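Local coordinates for protein TRAP dicarboxylate transporter, DctP subunit (Sulfurospirillum deleyianum, PDB 4OVS) that binds succinate and, as the periplasmic solute-binding component, probably delivers dicarboxylates to a TRAP transporter in the membrane, at residues E53-K58 / K250-M255; K49-L54 / V59-F64; A280-Y285 / L292-L297. All coordinates share one frame; numbering follows the deposited sequence.

Interaction 1 of 3, residues E53-K58 / K250-M255; sequences ELTNGK and KDLKPM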
ATOM      1  N   GLU A  53     -27.238  -2.819  -0.528  1.00 28.06           N
ATOM      2  CA  GLU A  53     -28.183  -2.692  -1.632  1.00 28.20           C
ATOM      3  C   GLU A  53     -28.451  -4.048  -2.290  1.00 25.57           C
ATOM      4  O   GLU A  53     -29.584  -4.435  -2.448  1.00 23.85           O
ATOM      5  CB  GLU A  53     -27.656  -1.674  -2.650  1.00 26.60           C
ATOM      6  CG  GLU A  53     -27.554  -0.286  -2.072  1.00 27.43           C
ATOM      7  CD  GLU A  53     -26.871   0.736  -2.995  1.00 31.99           C
ATOM      8  OE1 GLU A  53     -26.078   0.356  -3.886  1.00 35.64           O
ATOM      9  OE2 GLU A  53     -27.155   1.942  -2.841  1.00 31.21           O
ATOM     10  N   LEU A  54     -27.413  -4.797  -2.596  1.00 20.33           N
ATOM     11  CA  LEU A  54     -27.589  -6.074  -3.295  1.00 21.59           C
ATOM     12  C   LEU A  54     -28.240  -7.153  -2.432  1.00 22.70           C
ATOM     13  O   LEU A  54     -28.801  -8.103  -2.954  1.00 30.04           O
ATOM     14  CB  LEU A  54     -26.248  -6.585  -3.818  1.00 23.76           C
ATOM     15  CG  LEU A  54     -25.643  -5.893  -5.024  1.00 19.66           C
ATOM     16  CD1 LEU A  54     -24.255  -6.353  -5.329  1.00 22.30           C
ATOM     17  CD2 LEU A  54     -26.550  -6.048  -6.246  1.00 25.49           C
ATOM     18  N   THR A  55     -28.209  -7.011  -1.113  1.00 24.32           N
ATOM     19  CA  THR A  55     -28.814  -8.024  -0.277  1.00 24.81           C
ATOM     20  C   THR A  55     -30.133  -7.544   0.296  1.00 29.03           C
ATOM     21  O   THR A  55     -30.641  -8.144   1.228  1.00 28.51           O
ATOM     22  CB  THR A  55     -27.912  -8.454   0.885  1.00 21.80           C
ATOM     23  OG1 THR A  55     -27.674  -7.340   1.786  1.00 26.81           O
ATOM     24  CG2 THR A  55     -26.614  -8.986   0.348  1.00 22.26           C
ATOM     25  N   ASN A  56     -30.685  -6.484  -0.275  1.00 27.76           N
ATOM     26  CA  ASN A  56     -31.849  -5.794   0.303  1.00 33.74           C
ATOM     27  C   ASN A  56     -31.883  -5.657   1.833  1.00 32.47           C
ATOM     28  O   ASN A  56     -32.910  -5.896   2.466  1.00 33.00           O
ATOM     29  CB  ASN A  56     -33.134  -6.435  -0.195  1.00 33.79           C
ATOM     30  CG  ASN A  56     -33.198  -6.480  -1.703  1.00 39.97           C
ATOM     31  OD1 ASN A  56     -33.209  -5.446  -2.358  1.00 44.78           O
ATOM     32  ND2 ASN A  56     -33.238  -7.682  -2.264  1.00 42.47           N
ATOM     33  N   GLY A  57     -30.754  -5.297   2.425  1.00 32.49           N
ATOM     34  CA  GLY A  57     -30.713  -4.889   3.824  1.00 31.52           C
ATOM     35  C   GLY A  57     -30.495  -6.047   4.772  1.00 32.64           C
ATOM     36  O   GLY A  57     -30.468  -5.900   5.995  1.00 29.78           O
ATOM     37  N   LYS A  58     -30.321  -7.225   4.205  1.00 33.30           N
ATOM     38  CA  LYS A  58     -30.205  -8.434   4.986  1.00 31.25           C
ATOM     39  C   LYS A  58     -28.809  -8.490   5.600  1.00 29.38           C
ATOM     40  O   LYS A  58     -28.648  -8.968   6.719  1.00 26.47           O
ATOM     41  CB  LYS A  58     -30.445  -9.631   4.058  1.00 33.11           C
ATOM     42  CG  LYS A  58     -31.081 -10.830   4.676  1.00 40.16           C
ATOM     43  CD  LYS A  58     -31.832 -11.617   3.597  1.00 36.73           C
ATOM     44  CE  LYS A  58     -32.769 -12.611   4.165  1.00 41.12           C
ATOM     45  NZ  LYS A  58     -34.127 -12.094   4.495  1.00 43.04           N
ATOM     46  N   LYS A 250     -24.429 -19.483   2.064  1.00 34.39           N
ATOM     47  CA  LYS A 250     -24.135 -19.747   0.662  1.00 36.93           C
ATOM     48  C   LYS A 250     -24.930 -18.872  -0.276  1.00 33.74           C
ATOM     49  O   LYS A 250     -24.406 -18.458  -1.288  1.00 33.52           O
ATOM     50  CB  LYS A 250     -24.388 -21.227   0.338  1.00 40.81           C
ATOM     51  CG  LYS A 250     -24.112 -21.608  -1.083  1.00 42.49           C
ATOM     52  CD  LYS A 250     -24.148 -23.137  -1.232  1.00 53.13           C
ATOM     53  CE  LYS A 250     -24.196 -23.595  -2.693  1.00 54.27           C
ATOM     54  NZ  LYS A 250     -25.566 -23.463  -3.291  1.00 55.60           N
ATOM     55  N   ASP A 251     -26.184 -18.593   0.057  1.00 30.82           N
ATOM     56  CA  ASP A 251     -27.033 -17.796  -0.811  1.00 30.22           C
ATOM     57  C   ASP A 251     -26.718 -16.305  -0.792  1.00 33.61           C
ATOM     58  O   ASP A 251     -27.164 -15.589  -1.684  1.00 32.85           O
ATOM     59  CB  ASP A 251     -28.515 -17.990  -0.481  1.00 33.28           C
ATOM     60  CG  ASP A 251     -29.086 -19.303  -1.018  1.00 45.65           C
ATOM     61  OD1 ASP A 251     -29.403 -19.378  -2.235  1.00 44.64           O
ATOM     62  OD2 ASP A 251     -29.235 -20.252  -0.203  1.00 40.60           O
ATOM     63  N   LEU A 252     -25.966 -15.826   0.206  1.00 28.13           N
ATOM     64  CA  LEU A 252     -25.573 -14.422   0.262  1.00 29.27           C
ATOM     65  C   LEU A 252     -24.152 -14.192  -0.318  1.00 29.19           C
ATOM     66  O   LEU A 252     -23.777 -13.082  -0.562  1.00 24.85           O
ATOM     67  CB  LEU A 252     -25.638 -13.884   1.710  1.00 26.06           C
ATOM     68  CG  LEU A 252     -27.048 -13.941   2.311  1.00 28.61           C
ATOM     69  CD1 LEU A 252     -27.053 -13.678   3.776  1.00 28.96           C
ATOM     70  CD2 LEU A 252     -27.950 -12.949   1.621  1.00 29.14           C
ATOM     71  N   LYS A 253     -23.380 -15.252  -0.552  1.00 29.62           N
ATOM     72  CA  LYS A 253     -22.014 -15.072  -1.043  1.00 27.16           C
ATOM     73  C   LYS A 253     -21.930 -14.395  -2.391  1.00 29.93           C
ATOM     74  O   LYS A 253     -21.062 -13.525  -2.586  1.00 25.23           O
ATOM     75  CB  LYS A 253     -21.322 -16.431  -1.152  1.00 29.71           C
ATOM     76  CG  LYS A 253     -20.744 -16.904   0.170  1.00 29.02           C
ATOM     77  CD  LYS A 253     -20.208 -18.303   0.095  1.00 31.05           C
ATOM     78  CE  LYS A 253     -18.984 -18.467   0.941  1.00 35.21           C
ATOM     79  NZ  LYS A 253     -18.882 -19.782   1.601  1.00 37.81           N
ATOM     80  N   PRO A 254     -22.795 -14.808  -3.347  1.00 26.38           N
ATOM     81  CA  PRO A 254     -22.744 -14.165  -4.678  1.00 30.18           C
ATOM     82  C   PRO A 254     -22.864 -12.623  -4.620  1.00 29.32           C
ATOM     83  O   PRO A 254     -22.141 -11.941  -5.359  1.00 30.96           O
ATOM     84  CB  PRO A 254     -23.922 -14.789  -5.424  1.00 29.13           C
ATOM     85  CG  PRO A 254     -24.113 -16.187  -4.716  1.00 29.10           C
ATOM     86  CD  PRO A 254     -23.857 -15.815  -3.260  1.00 30.82           C
HETATM   87  N   MSE A 255     -23.725 -12.083  -3.761  1.00 35.06           N
HETATM   88  CA  MSE A 255     -23.836 -10.616  -3.626  1.00 32.26           C
HETATM   89  C   MSE A 255     -22.617  -9.975  -3.006  1.00 30.31           C
HETATM   90  O   MSE A 255     -22.267  -8.851  -3.340  1.00 29.65           O
HETATM   91  CB  MSE A 255     -25.027 -10.229  -2.787  1.00 41.16           C
HETATM   92  CG  MSE A 255     -26.320 -10.604  -3.407  1.00 44.82           C
HETATM   93 SE   MSE A 255     -26.956 -12.324  -2.828  1.00 51.96          SE
HETATM   94  CE  MSE A 255     -28.911 -11.948  -2.717  1.00 47.26           C
TER

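Interaction 2 of 3, residues K49-L54 / V59-F64; sequences KRVGEL and VEVIVF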
ATOM      1  N   LYS A  49     -21.602  -0.155   1.042  1.00 19.22           N
ATOM      2  CA  LYS A  49     -22.876   0.315   0.519  1.00 18.64           C
ATOM      3  C   LYS A  49     -23.513  -0.687  -0.470  1.00 25.53           C
ATOM      4  O   LYS A  49     -24.718  -0.940  -0.430  1.00 21.54           O
ATOM      5  CB  LYS A  49     -22.639   1.638  -0.195  1.00 25.90           C
ATOM      6  CG  LYS A  49     -23.908   2.346  -0.582  1.00 27.38           C
ATOM      7  CD  LYS A  49     -23.624   3.559  -1.502  1.00 32.50           C
ATOM      8  CE  LYS A  49     -23.645   3.200  -2.995  1.00 38.84           C
ATOM      9  NZ  LYS A  49     -23.688   4.400  -3.928  1.00 44.00           N
ATOM     10  N   ARG A  50     -22.711  -1.250  -1.367  1.00 25.14           N
ATOM     11  CA  ARG A  50     -23.255  -2.151  -2.402  1.00 26.28           C
ATOM     12  C   ARG A  50     -23.754  -3.507  -1.830  1.00 20.91           C
ATOM     13  O   ARG A  50     -24.800  -4.030  -2.252  1.00 24.52           O
ATOM     14  CB  ARG A  50     -22.237  -2.365  -3.501  1.00 22.45           C
ATOM     15  CG  ARG A  50     -21.975  -1.124  -4.330  1.00 26.75           C
ATOM     16  CD  ARG A  50     -23.231  -0.714  -5.107  1.00 31.85           C
ATOM     17  NE  ARG A  50     -23.578  -1.699  -6.123  1.00 25.69           N
ATOM     18  CZ  ARG A  50     -24.805  -2.092  -6.454  1.00 33.47           C
ATOM     19  NH1 ARG A  50     -25.881  -1.633  -5.820  1.00 29.64           N
ATOM     20  NH2 ARG A  50     -24.946  -2.997  -7.419  1.00 27.79           N
ATOM     21  N   VAL A  51     -23.027  -4.073  -0.883  1.00 20.48           N
ATOM     22  CA  VAL A  51     -23.519  -5.268  -0.166  1.00 19.17           C
ATOM     23  C   VAL A  51     -24.926  -5.026   0.397  1.00 23.36           C
ATOM     24  O   VAL A  51     -25.817  -5.821   0.176  1.00 24.38           O
ATOM     25  CB  VAL A  51     -22.557  -5.717   0.926  1.00 20.92           C
ATOM     26  CG1 VAL A  51     -23.197  -6.805   1.824  1.00 20.49           C
ATOM     27  CG2 VAL A  51     -21.268  -6.221   0.293  1.00 22.53           C
ATOM     28  N   GLY A  52     -25.122  -3.930   1.128  1.00 26.36           N
ATOM     29  CA  GLY A  52     -26.431  -3.570   1.644  1.00 22.87           C
ATOM     30  C   GLY A  52     -27.519  -3.520   0.568  1.00 27.80           C
ATOM     31  O   GLY A  52     -28.606  -4.072   0.743  1.00 28.25           O
ATOM     32  N   GLU A  53     -27.238  -2.819  -0.528  1.00 28.06           N
ATOM     33  CA  GLU A  53     -28.183  -2.692  -1.632  1.00 28.20           C
ATOM     34  C   GLU A  53     -28.451  -4.048  -2.290  1.00 25.57           C
ATOM     35  O   GLU A  53     -29.584  -4.435  -2.448  1.00 23.85           O
ATOM     36  CB  GLU A  53     -27.656  -1.674  -2.650  1.00 26.60           C
ATOM     37  CG  GLU A  53     -27.554  -0.286  -2.072  1.00 27.43           C
ATOM     38  CD  GLU A  53     -26.871   0.736  -2.995  1.00 31.99           C
ATOM     39  OE1 GLU A  53     -26.078   0.356  -3.886  1.00 35.64           O
ATOM     40  OE2 GLU A  53     -27.155   1.942  -2.841  1.00 31.21           O
ATOM     41  N   LEU A  54     -27.413  -4.797  -2.596  1.00 20.33           N
ATOM     42  CA  LEU A  54     -27.589  -6.074  -3.295  1.00 21.59           C
ATOM     43  C   LEU A  54     -28.240  -7.153  -2.432  1.00 22.70           C
ATOM     44  O   LEU A  54     -28.801  -8.103  -2.954  1.00 30.04           O
ATOM     45  CB  LEU A  54     -26.248  -6.585  -3.818  1.00 23.76           C
ATOM     46  CG  LEU A  54     -25.643  -5.893  -5.024  1.00 19.66           C
ATOM     47  CD1 LEU A  54     -24.255  -6.353  -5.329  1.00 22.30           C
ATOM     48  CD2 LEU A  54     -26.550  -6.048  -6.246  1.00 25.49           C
ATOM     49  N   VAL A  59     -27.817  -8.025   4.839  1.00 28.11           N
ATOM     50  CA  VAL A  59     -26.442  -7.928   5.302  1.00 21.13           C
ATOM     51  C   VAL A  59     -26.006  -6.472   5.425  1.00 26.46           C
ATOM     52  O   VAL A  59     -26.208  -5.669   4.496  1.00 26.15           O
ATOM     53  CB  VAL A  59     -25.482  -8.601   4.398  1.00 23.77           C
ATOM     54  CG1 VAL A  59     -24.097  -8.563   4.962  1.00 26.36           C
ATOM     55  CG2 VAL A  59     -25.902 -10.045   4.139  1.00 29.79           C
ATOM     56  N   GLU A  60     -25.409  -6.146   6.574  1.00 20.59           N
ATOM     57  CA  GLU A  60     -24.873  -4.806   6.858  1.00 23.43           C
ATOM     58  C   GLU A  60     -23.337  -4.889   7.035  1.00 19.40           C
ATOM     59  O   GLU A  60     -22.854  -5.662   7.834  1.00 26.75           O
ATOM     60  CB  GLU A  60     -25.538  -4.147   8.073  1.00 25.92           C
ATOM     61  CG  GLU A  60     -25.003  -2.683   8.288  1.00 36.40           C
ATOM     62  CD  GLU A  60     -25.882  -1.737   9.158  1.00 42.74           C
ATOM     63  OE1 GLU A  60     -26.580  -2.201  10.089  1.00 38.41           O
ATOM     64  OE2 GLU A  60     -25.852  -0.503   8.882  1.00 41.21           O
ATOM     65  N   VAL A  61     -22.596  -4.128   6.242  1.00 18.23           N
ATOM     66  CA  VAL A  61     -21.127  -4.119   6.312  1.00 17.57           C
ATOM     67  C   VAL A  61     -20.695  -2.837   7.061  1.00 22.19           C
ATOM     68  O   VAL A  61     -21.106  -1.735   6.665  1.00 18.59           O
ATOM     69  CB  VAL A  61     -20.517  -4.133   4.950  1.00 18.14           C
ATOM     70  CG1 VAL A  61     -18.943  -4.084   5.060  1.00 19.68           C
ATOM     71  CG2 VAL A  61     -20.993  -5.360   4.110  1.00 20.65           C
ATOM     72  N   ILE A  62     -19.938  -2.987   8.139  1.00 21.95           N
ATOM     73  CA  ILE A  62     -19.413  -1.847   8.905  1.00 20.67           C
ATOM     74  C   ILE A  62     -17.892  -1.788   8.681  1.00 24.72           C
ATOM     75  O   ILE A  62     -17.180  -2.779   8.829  1.00 21.73           O
ATOM     76  CB  ILE A  62     -19.734  -1.955  10.393  1.00 26.19           C
ATOM     77  CG1 ILE A  62     -21.253  -2.027  10.602  1.00 27.56           C
ATOM     78  CG2 ILE A  62     -19.098  -0.751  11.217  1.00 24.38           C
ATOM     79  CD1 ILE A  62     -22.053  -0.973   9.852  1.00 29.77           C
ATOM     80  N   VAL A  63     -17.422  -0.628   8.257  1.00 21.34           N
ATOM     81  CA  VAL A  63     -16.023  -0.411   7.911  1.00 21.79           C
ATOM     82  C   VAL A  63     -15.353   0.431   9.018  1.00 24.11           C
ATOM     83  O   VAL A  63     -15.825   1.506   9.364  1.00 23.89           O
ATOM     84  CB  VAL A  63     -15.894   0.380   6.579  1.00 23.80           C
ATOM     85  CG1 VAL A  63     -14.436   0.676   6.286  1.00 19.74           C
ATOM     86  CG2 VAL A  63     -16.530  -0.365   5.406  1.00 24.90           C
ATOM     87  N   PHE A  64     -14.251  -0.080   9.567  1.00 16.95           N
ATOM     88  CA  PHE A  64     -13.454   0.603  10.523  1.00 17.37           C
ATOM     89  C   PHE A  64     -12.124   1.044   9.906  1.00 17.69           C
ATOM     90  O   PHE A  64     -11.201   0.244   9.753  1.00 20.32           O
ATOM     91  CB  PHE A  64     -13.163  -0.350  11.697  1.00 19.82           C
ATOM     92  CG  PHE A  64     -14.372  -0.720  12.509  1.00 20.57           C
ATOM     93  CD1 PHE A  64     -14.746   0.022  13.591  1.00 22.65           C
ATOM     94  CD2 PHE A  64     -15.119  -1.854  12.199  1.00 25.11           C
ATOM     95  CE1 PHE A  64     -15.848  -0.340  14.356  1.00 25.52           C
ATOM     96  CE2 PHE A  64     -16.218  -2.219  12.976  1.00 23.83           C
ATOM     97  CZ  PHE A  64     -16.585  -1.471  14.029  1.00 21.39           C
TER

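Interaction 3 of 3, residues A280-Y285 / L292-L297; sequences AKISEY and LKIHTL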
ATOM      1  N   ALA A 280      -2.041  18.727  -6.273  1.00 26.08           N
ATOM      2  CA  ALA A 280      -2.588  20.075  -6.142  1.00 27.72           C
ATOM      3  C   ALA A 280      -2.758  20.470  -4.663  1.00 24.05           C
ATOM      4  O   ALA A 280      -2.454  21.586  -4.264  1.00 23.66           O
ATOM      5  CB  ALA A 280      -3.903  20.168  -6.856  1.00 26.57           C
ATOM      6  N   LYS A 281      -3.262  19.567  -3.842  1.00 19.97           N
ATOM      7  CA  LYS A 281      -3.494  19.916  -2.433  1.00 19.01           C
ATOM      8  C   LYS A 281      -2.186  20.101  -1.663  1.00 19.23           C
ATOM      9  O   LYS A 281      -2.034  21.024  -0.835  1.00 21.27           O
ATOM     10  CB  LYS A 281      -4.374  18.858  -1.764  1.00 22.21           C
ATOM     11  CG  LYS A 281      -5.846  18.897  -2.158  1.00 25.53           C
ATOM     12  CD  LYS A 281      -6.540  17.609  -1.682  1.00 33.64           C
ATOM     13  CE  LYS A 281      -8.046  17.515  -2.033  1.00 37.73           C
ATOM     14  NZ  LYS A 281      -8.750  18.773  -1.678  1.00 44.50           N
ATOM     15  N   ILE A 282      -1.223  19.227  -1.916  1.00 17.86           N
ATOM     16  CA  ILE A 282       0.078  19.366  -1.279  1.00 19.93           C
ATOM     17  C   ILE A 282       0.772  20.669  -1.720  1.00 17.34           C
ATOM     18  O   ILE A 282       1.394  21.372  -0.908  1.00 20.82           O
ATOM     19  CB  ILE A 282       0.893  18.108  -1.549  1.00 17.32           C
ATOM     20  CG1 ILE A 282       0.188  16.948  -0.893  1.00 17.73           C
ATOM     21  CG2 ILE A 282       2.350  18.217  -1.065  1.00 20.91           C
ATOM     22  CD1 ILE A 282       0.563  15.685  -1.452  1.00 17.79           C
ATOM     23  N   SER A 283       0.634  21.014  -2.998  1.00 22.17           N
ATOM     24  CA  SER A 283       1.238  22.222  -3.553  1.00 23.61           C
ATOM     25  C   SER A 283       0.648  23.485  -2.964  1.00 24.12           C
ATOM     26  O   SER A 283       1.382  24.417  -2.642  1.00 24.52           O
ATOM     27  CB  SER A 283       1.066  22.219  -5.076  1.00 23.23           C
ATOM     28  OG  SER A 283       1.871  21.208  -5.654  1.00 24.05           O
ATOM     29  N   GLU A 284      -0.670  23.507  -2.797  1.00 20.38           N
ATOM     30  CA  GLU A 284      -1.313  24.651  -2.196  1.00 24.46           C
ATOM     31  C   GLU A 284      -0.873  24.793  -0.726  1.00 28.63           C
ATOM     32  O   GLU A 284      -0.595  25.902  -0.240  1.00 23.49           O
ATOM     33  CB  GLU A 284      -2.827  24.524  -2.293  1.00 29.53           C
ATOM     34  CG  GLU A 284      -3.547  25.763  -1.777  1.00 34.99           C
ATOM     35  CD  GLU A 284      -3.969  26.756  -2.887  1.00 44.74           C
ATOM     36  OE1 GLU A 284      -3.085  27.171  -3.682  1.00 44.10           O
ATOM     37  OE2 GLU A 284      -5.171  27.156  -2.940  1.00 48.85           O
ATOM     38  N   TYR A 285      -0.772  23.669  -0.032  1.00 26.40           N
ATOM     39  CA  TYR A 285      -0.320  23.669   1.350  1.00 22.76           C
ATOM     40  C   TYR A 285       1.112  24.243   1.459  1.00 23.09           C
ATOM     41  O   TYR A 285       1.440  25.009   2.384  1.00 21.96           O
ATOM     42  CB  TYR A 285      -0.381  22.258   1.942  1.00 22.14           C
ATOM     43  CG  TYR A 285       0.441  22.190   3.178  1.00 23.25           C
ATOM     44  CD1 TYR A 285      -0.048  22.655   4.386  1.00 25.16           C
ATOM     45  CD2 TYR A 285       1.742  21.735   3.129  1.00 26.98           C
ATOM     46  CE1 TYR A 285       0.741  22.641   5.561  1.00 24.22           C
ATOM     47  CE2 TYR A 285       2.526  21.718   4.258  1.00 22.89           C
ATOM     48  CZ  TYR A 285       2.039  22.193   5.457  1.00 25.14           C
ATOM     49  OH  TYR A 285       2.856  22.155   6.564  1.00 23.90           O
ATOM     50  N   LEU A 292       6.865  23.569   3.369  1.00 32.29           N
ATOM     51  CA  LEU A 292       7.197  22.370   2.602  1.00 29.40           C
ATOM     52  C   LEU A 292       7.766  22.801   1.261  1.00 31.84           C
ATOM     53  O   LEU A 292       7.232  23.690   0.612  1.00 24.68           O
ATOM     54  CB  LEU A 292       5.967  21.491   2.427  1.00 31.49           C
ATOM     55  CG  LEU A 292       6.124  20.285   1.500  1.00 29.84           C
ATOM     56  CD1 LEU A 292       7.040  19.286   2.137  1.00 30.10           C
ATOM     57  CD2 LEU A 292       4.783  19.657   1.208  1.00 27.00           C
ATOM     58  N   LYS A 293       8.892  22.216   0.878  1.00 31.62           N
ATOM     59  CA  LYS A 293       9.423  22.393  -0.462  1.00 31.34           C
ATOM     60  C   LYS A 293       9.214  21.068  -1.196  1.00 30.92           C
ATOM     61  O   LYS A 293       9.469  20.014  -0.627  1.00 29.19           O
ATOM     62  CB  LYS A 293      10.920  22.704  -0.430  1.00 32.72           C
ATOM     63  CG  LYS A 293      11.323  23.881   0.418  1.00 39.96           C
ATOM     64  CD  LYS A 293      10.765  25.210  -0.096  1.00 45.83           C
ATOM     65  CE  LYS A 293      11.271  25.557  -1.497  1.00 50.87           C
ATOM     66  NZ  LYS A 293      10.871  26.950  -1.945  1.00 52.10           N
ATOM     67  N   ILE A 294       8.744  21.130  -2.435  1.00 27.27           N
ATOM     68  CA  ILE A 294       8.524  19.951  -3.279  1.00 24.33           C
ATOM     69  C   ILE A 294       9.594  19.900  -4.372  1.00 29.44           C
ATOM     70  O   ILE A 294       9.791  20.862  -5.105  1.00 25.88           O
ATOM     71  CB  ILE A 294       7.136  20.022  -3.880  1.00 24.94           C
ATOM     72  CG1 ILE A 294       6.128  20.231  -2.761  1.00 25.58           C
ATOM     73  CG2 ILE A 294       6.797  18.780  -4.746  1.00 28.09           C
ATOM     74  CD1 ILE A 294       4.757  20.591  -3.249  1.00 28.77           C
ATOM     75  N   HIS A 295      10.321  18.796  -4.478  1.00 31.37           N
ATOM     76  CA  HIS A 295      11.419  18.715  -5.435  1.00 30.71           C
ATOM     77  C   HIS A 295      11.134  17.669  -6.460  1.00 30.27           C
ATOM     78  O   HIS A 295      10.703  16.593  -6.115  1.00 29.06           O
ATOM     79  CB  HIS A 295      12.723  18.334  -4.755  1.00 34.69           C
ATOM     80  CG  HIS A 295      13.000  19.122  -3.530  1.00 37.50           C
ATOM     81  ND1 HIS A 295      13.535  20.390  -3.569  1.00 39.79           N
ATOM     82  CD2 HIS A 295      12.804  18.835  -2.225  1.00 41.31           C
ATOM     83  CE1 HIS A 295      13.667  20.845  -2.338  1.00 39.43           C
ATOM     84  NE2 HIS A 295      13.227  19.923  -1.503  1.00 41.00           N
ATOM     85  N   THR A 296      11.415  17.991  -7.713  1.00 26.67           N
ATOM     86  CA  THR A 296      11.279  17.069  -8.811  1.00 33.89           C
ATOM     87  C   THR A 296      12.677  16.696  -9.294  1.00 35.41           C
ATOM     88  O   THR A 296      13.585  17.471  -9.158  1.00 36.10           O
ATOM     89  CB  THR A 296      10.504  17.708  -9.957  1.00 36.06           C
ATOM     90  OG1 THR A 296      11.244  18.799 -10.463  1.00 40.93           O
ATOM     91  CG2 THR A 296       9.188  18.218  -9.492  1.00 36.07           C
ATOM     92  N   LEU A 297      12.850  15.505  -9.852  1.00 39.01           N
ATOM     93  CA  LEU A 297      14.185  15.037 -10.186  1.00 37.61           C
ATOM     94  C   LEU A 297      14.544  15.248 -11.657  1.00 39.07           C
ATOM     95  O   LEU A 297      13.694  15.188 -12.544  1.00 41.83           O
ATOM     96  CB  LEU A 297      14.338  13.552  -9.833  1.00 35.47           C
ATOM     97  CG  LEU A 297      14.165  13.163  -8.362  1.00 38.04           C
ATOM     98  CD1 LEU A 297      14.290  11.659  -8.220  1.00 39.13           C
ATOM     99  CD2 LEU A 297      15.165  13.871  -7.456  1.00 42.45           C
TER

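Interaction 1 of 3, residues E53-K58 / K250-M255
Leu54 and Thr55, at the end of helix 39-54, lean against Met255 in the first turn of helix 253-289. Met255 is a selenomethionine in this crystal. Its CB touches both partners, 4.0 Å from Leu54 CB and 3.7 Å from Thr55 CG2. The side chains of Thr55 and Met255 meet at a slant. In Met255, chi1 (-65°) sets CG 3.6 Å from Leu54 O, and the bends at chi2 and chi3 bring CE back to 3.9 Å from the same Leu54 oxygen. A flexible, unbranched residue suits this place because it can follow the uneven surface of a helix end. Leu54 sends CD1 the other way, to within 3.8 Å of the backbone O of Met255, so each residue rests partly on the main chain of the other. Thr55 divides its work: CG2 faces Met255 and, more loosely, Leu252 CD2 at 4.4 Å, while OG1 hydrogen-bonds to Val51 O and Val59 N. Behind Thr55 the helix ends in a Schellman motif with Asn56 at positive phi, and a type I' turn runs from Thr55 to Lys58, where Gly57 also accepts positive phi easily. No hydrogen bond or salt bridge spans the two segments. The contact is therefore held by dispersion and the hydrophobic effect; the hydrogen bonds nearby, such as those of Thr55 OG1, serve the helix end and turn.

Interaction 2 of 3, residues K49-L54 / V59-F64
Val51, the residue most buried here, sets its CG1 methyl against both Val59 and Val61 of strand 59-64. That methyl is 3.7 Å from Val59 CG1 and 3.5 Å from Val61 CG2, the second being tighter than usual for two carbons. With CG1 anti to the backbone N (chi1 170°), Val51 presents this branch to both neighbours at once; its side chain crosses that of Val61 at about a right angle. Valine suits all three places: it is compact on the helix, and its branched CB favours the extended backbone of the strand. Beside it, Gly52 brings bare backbone close to the strand, and its CA makes a CA-H...O contact with Val59 O at 3.5 Å. The helix and strand segments run almost exactly antiparallel, at 173°, with axes only 7.0 Å apart. Val59 and Val61 also pack on Ile28 of strand 26-31, while Val51 reaches Ala259 of helix 253-289, which makes the valine cluster part of a larger apolar layer. Strand 59-64 pairs in parallel with strand 26-31, and helix 39-54 connects them: this is the second half of a classic beta-alpha-beta unit, the helix lying over its sheet.

Interaction 3 of 3, residues A280-Y285 / L292-L297
Rotation about chi1 places the facing groups of Ile282 and Leu292. In Ile282 the value of -64° sets CG2 anti to the backbone N, and in Leu292 CG takes the corresponding anti position at 173°, with chi2 at 69° carrying CD2 out to Ile282 CG2, 3.6 Å away. These side chains cross at a slant. The same Ile282 methyl also touches the end of Ile294, 4.0 Å from its CD1, and here the two chains are roughly perpendicular. Ile294 CD1 also rests on Ser283, 3.8 Å from OG and 3.9 Å from CA. The serine is small enough to let the isoleucine tip approach the helix backbone. At the other end of the contact, Tyr285 offers a ring edge: Leu292 CB sits near the ring plane, 3.9 Å from CE2, so the aromatic face is not what the leucine meets. Leu292 and Ile294 are two residues apart in an extended chain, and both direct their side chains at the helix. The backbones of Lys293 and His295 bond to Thr224, Leu226 and Leu228, which joins the segment to the sheet beside strand 225-227. Branched aliphatic residues suit this side, where Ile282 also rests on Leu211 and Phe214 of helix 211-216 and on Leu226. The side chain of Ile282 is about 9 Å from that of Asn213, a succinate-binding residue. Segments 280-285 and 292-297 are thus joined by shape and apolar burial; the Ser283 hydroxyl is satisfied by Leu279 O, one turn back, so apolar Ile294 can lie against it at no polar cost.

Overall arrangement
From the N terminus, a four-residue connection, 55-58, leads from helix 39-54 to strand 59-64, and interaction 2 closes this short loop. Interaction 1 starts from the same stretch, sharing Glu53 and Leu54, but spans 191 intervening residues to reach 250-255; the strand of interaction 2 lies inside that long loop. The two contacts touch, with Leu252 packing on Val59, and tie the beta-alpha-beta unit to the start of helix 253-289. Interaction 3 follows in series, closing the tight return from the far part of that helix to strand 293-295. Its centre is about 44 Å from that of interaction 1, so the long helix links two distant regions, while interactions 2 and 3 reach the same mixed sheet.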